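Pentafunctional AROM polypeptide (Schizosaccharomyces pombe, PDB 5SWV) carries out five consecutive steps of the shikimate pathway, the crystallised part probably holding the 3-dehydroquinate dehydratase and shikimate dehydrogenase activities. Local coordinates at residues L465-D476 and V489-G500. Numbering follows the deposited sequence.
Sequences LANKADGGVFLD and VASDLEWKCCNG
Trp495 slots its indole between Leu465 and Lys468: CD2 of Leu465 lies over one face and CG of Lys468 over the other, the latter 3.6 Å from the centroid of the five-membered ring. At the indole's edge Trp495 NE1 donates to the carbonyl O of Leu465 (2.9 Å), the acceptor sitting 15° out of the ring plane. The six-membered ring reaches the backbone of Gly472 and Val473, Trp495 CZ3 lying 3.4 Å from Val473 O. Bends at chi2 and chi3 bring the Lys468 ammonium back to the end of helix 485-492, where Lys468 NZ bonds Glu494 O (2.9 Å) from above the carbonyl plane. This helix closes in a Schellman motif (Trp495 N to Ala490 O, Glu494 N to Ser491 O), with Glu494 at positive phi.

Strands 472-476 and 496-498 pair in parallel through four backbone bonds: Lys496 N to Gly472 O, Phe474 N to Lys496 O (2.9 Å), Cys498 N to Phe474 O and Asp476 N to Cys498 O.

Side chains also meet on both faces of the sheet. With CG anti to the backbone N (chi1 173°), the Phe474 ring is carried toward helix 485-492, where Ala490 CB lies over one ring face, 3.8 Å from Phe474 CG, while Cys497 SG approaches obliquely. On the opposite side of the sheet, the one bearing Val473, Leu475 and Cys498, Leu475 CD1 meets Cys498 CB at 3.7 Å; helix 353-364 packs there against all three.

Strand 472-476, helix 485-492 and strand 496-498 form a beta-alpha-beta unit at one margin of a six-stranded parallel sheet, consistent with the Rossmann-like nucleotide-binding domain of shikimate dehydrogenases.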
# COMPACT_ATOMS: atom_id res chain seq x y z
N LEU A 465 -9.87 -28.22 -11.75
CA LEU A 465 -9.62 -27.02 -12.55
C LEU A 465 -10.68 -26.76 -13.62
O LEU A 465 -10.89 -25.61 -14.00
CB LEU A 465 -8.23 -27.06 -13.18
CG LEU A 465 -7.03 -26.97 -12.24
CD1 LEU A 465 -5.72 -27.11 -13.01
CD2 LEU A 465 -7.04 -25.67 -11.45
N ALA A 466 -11.34 -27.82 -14.10
CA ALA A 466 -12.47 -27.71 -15.03
C ALA A 466 -13.58 -26.86 -14.42
O ALA A 466 -14.16 -26.01 -15.10
CB ALA A 466 -13.03 -29.08 -15.40
N ASN A 467 -13.84 -27.07 -13.14
CA ASN A 467 -14.93 -26.38 -12.49
C ASN A 467 -14.44 -25.05 -11.93
O ASN A 467 -13.80 -25.00 -10.88
CB ASN A 467 -15.54 -27.28 -11.41
CG ASN A 467 -17.00 -26.99 -11.16
OD1 ASN A 467 -17.59 -27.54 -10.23
ND2 ASN A 467 -17.60 -26.15 -11.99
N LYS A 468 -14.76 -23.97 -12.65
CA LYS A 468 -14.03 -22.70 -12.54
C LYS A 468 -14.95 -21.48 -12.52
O LYS A 468 -15.78 -21.30 -13.40
CB LYS A 468 -13.08 -22.61 -13.73
CG LYS A 468 -11.97 -21.58 -13.58
CD LYS A 468 -12.32 -20.23 -14.18
CE LYS A 468 -11.84 -20.06 -15.60
NZ LYS A 468 -11.95 -18.62 -15.94
N ALA A 469 -14.78 -20.62 -11.52
CA ALA A 469 -15.58 -19.40 -11.40
C ALA A 469 -15.06 -18.32 -12.32
O ALA A 469 -13.87 -18.26 -12.62
CB ALA A 469 -15.58 -18.88 -9.97
N ASP A 470 -15.94 -17.44 -12.76
CA ASP A 470 -15.50 -16.32 -13.58
C ASP A 470 -14.41 -15.55 -12.84
O ASP A 470 -14.53 -15.33 -11.63
CB ASP A 470 -16.65 -15.37 -13.91
CG ASP A 470 -17.61 -15.96 -14.92
OD1 ASP A 470 -17.21 -16.78 -15.78
OD2 ASP A 470 -18.80 -15.58 -14.84
N GLY A 471 -13.37 -15.20 -13.59
CA GLY A 471 -12.24 -14.43 -13.09
C GLY A 471 -11.36 -15.18 -12.11
O GLY A 471 -10.63 -14.55 -11.36
N GLY A 472 -11.42 -16.51 -12.13
CA GLY A 472 -10.68 -17.34 -11.17
C GLY A 472 -9.20 -17.30 -11.47
O GLY A 472 -8.82 -17.27 -12.63
N VAL A 473 -8.37 -17.32 -10.43
CA VAL A 473 -6.91 -17.14 -10.58
C VAL A 473 -6.15 -18.37 -10.11
O VAL A 473 -6.44 -18.92 -9.05
CB VAL A 473 -6.39 -15.89 -9.82
CG1 VAL A 473 -4.88 -15.73 -9.96
CG2 VAL A 473 -7.11 -14.63 -10.28
N PHE A 474 -5.17 -18.78 -10.92
CA PHE A 474 -4.25 -19.87 -10.61
C PHE A 474 -2.87 -19.29 -10.41
O PHE A 474 -2.41 -18.52 -11.25
CB PHE A 474 -4.21 -20.84 -11.78
CG PHE A 474 -3.16 -21.90 -11.64
CD1 PHE A 474 -3.45 -23.09 -10.99
CD2 PHE A 474 -1.90 -21.72 -12.17
CE1 PHE A 474 -2.49 -24.08 -10.86
CE2 PHE A 474 -0.93 -22.70 -12.04
CZ PHE A 474 -1.22 -23.88 -11.38
N LEU A 475 -2.20 -19.68 -9.33
CA LEU A 475 -0.82 -19.25 -9.06
C LEU A 475 0.10 -20.45 -8.86
O LEU A 475 -0.18 -21.31 -8.04
CB LEU A 475 -0.78 -18.37 -7.81
CG LEU A 475 0.60 -18.00 -7.26
CD1 LEU A 475 1.38 -17.19 -8.26
CD2 LEU A 475 0.44 -17.21 -5.97
N ASP A 476 1.21 -20.50 -9.58
CA ASP A 476 2.22 -21.51 -9.35
C ASP A 476 3.40 -20.82 -8.70
O ASP A 476 3.88 -19.84 -9.24
CB ASP A 476 2.65 -22.16 -10.66
CG ASP A 476 3.42 -23.45 -10.47
OD1 ASP A 476 4.22 -23.54 -9.51
OD2 ASP A 476 3.24 -24.38 -11.29
N VAL A 489 -2.00 -26.70 -18.06
CA VAL A 489 -3.27 -27.39 -17.81
C VAL A 489 -4.33 -26.36 -17.45
O VAL A 489 -5.44 -26.39 -17.99
CB VAL A 489 -3.16 -28.43 -16.66
CG1 VAL A 489 -4.55 -28.94 -16.26
CG2 VAL A 489 -2.25 -29.59 -17.04
N ALA A 490 -3.94 -25.46 -16.55
CA ALA A 490 -4.82 -24.45 -16.01
C ALA A 490 -5.21 -23.46 -17.09
O ALA A 490 -6.39 -23.12 -17.22
CB ALA A 490 -4.15 -23.73 -14.85
N SER A 491 -4.22 -23.01 -17.86
CA SER A 491 -4.44 -22.00 -18.90
C SER A 491 -5.41 -22.48 -19.99
O SER A 491 -6.32 -21.74 -20.37
CB SER A 491 -3.10 -21.57 -19.51
OG SER A 491 -3.27 -20.46 -20.38
N ASP A 492 -5.22 -23.72 -20.45
CA ASP A 492 -6.17 -24.40 -21.36
C ASP A 492 -7.60 -24.46 -20.82
O ASP A 492 -8.56 -24.41 -21.59
CB ASP A 492 -5.72 -25.84 -21.65
CG ASP A 492 -4.39 -25.91 -22.41
OD1 ASP A 492 -3.96 -24.88 -23.00
OD2 ASP A 492 -3.77 -27.01 -22.41
N LEU A 493 -7.72 -24.57 -19.50
CA LEU A 493 -9.02 -24.49 -18.82
C LEU A 493 -9.43 -23.05 -18.48
O LEU A 493 -10.38 -22.82 -17.71
CB LEU A 493 -9.02 -25.41 -17.60
CG LEU A 493 -8.75 -26.88 -17.94
CD1 LEU A 493 -8.57 -27.69 -16.66
CD2 LEU A 493 -9.84 -27.49 -18.82
N GLU A 494 -8.74 -22.08 -19.07
CA GLU A 494 -9.15 -20.67 -19.14
C GLU A 494 -8.94 -19.91 -17.84
O GLU A 494 -9.61 -18.92 -17.58
CB GLU A 494 -10.59 -20.53 -19.68
CG GLU A 494 -10.90 -21.46 -20.86
CD GLU A 494 -11.94 -20.92 -21.83
OE1 GLU A 494 -12.71 -20.01 -21.46
OE2 GLU A 494 -11.98 -21.42 -22.98
N TRP A 495 -7.99 -20.37 -17.03
CA TRP A 495 -7.67 -19.68 -15.78
C TRP A 495 -6.82 -18.48 -16.10
O TRP A 495 -6.03 -18.50 -17.05
CB TRP A 495 -6.92 -20.60 -14.81
CG TRP A 495 -7.79 -21.60 -14.11
CD1 TRP A 495 -8.21 -22.79 -14.59
CD2 TRP A 495 -8.30 -21.50 -12.78
NE1 TRP A 495 -8.96 -23.45 -13.65
CE2 TRP A 495 -9.03 -22.68 -12.52
CE3 TRP A 495 -8.20 -20.54 -11.77
CZ2 TRP A 495 -9.68 -22.92 -11.31
CZ3 TRP A 495 -8.84 -20.77 -10.55
CH2 TRP A 495 -9.58 -21.95 -10.34
N LYS A 496 -6.99 -17.43 -15.30
CA LYS A 496 -6.09 -16.28 -15.26
C LYS A 496 -4.87 -16.77 -14.47
O LYS A 496 -5.02 -17.16 -13.33
CB LYS A 496 -6.79 -15.11 -14.55
CG LYS A 496 -6.36 -13.68 -14.93
CD LYS A 496 -7.47 -12.69 -14.53
CE LYS A 496 -7.25 -11.26 -15.06
NZ LYS A 496 -6.56 -10.35 -14.09
N CYS A 497 -3.69 -16.80 -15.09
CA CYS A 497 -2.51 -17.46 -14.48
C CYS A 497 -1.42 -16.49 -14.07
O CYS A 497 -1.16 -15.51 -14.77
CB CYS A 497 -1.91 -18.46 -15.45
SG CYS A 497 -3.00 -19.84 -15.78
N CYS A 498 -0.78 -16.79 -12.94
CA CYS A 498 0.36 -16.06 -12.41
C CYS A 498 1.49 -17.01 -12.09
O CYS A 498 1.24 -18.16 -11.73
CB CYS A 498 -0.02 -15.35 -11.13
SG CYS A 498 -1.44 -14.27 -11.33
N ASN A 499 2.72 -16.52 -12.20
CA ASN A 499 3.90 -17.35 -11.98
C ASN A 499 4.65 -16.96 -10.73
O ASN A 499 4.39 -15.91 -10.14
CB ASN A 499 4.81 -17.37 -13.22
CG ASN A 499 5.56 -16.06 -13.47
OD1 ASN A 499 5.31 -15.01 -12.85
ND2 ASN A 499 6.49 -16.12 -14.40
N GLY A 500 5.59 -17.81 -10.34
CA GLY A 500 6.32 -17.67 -9.09
C GLY A 500 7.29 -16.51 -9.07
O GLY A 500 7.68 -16.02 -8.02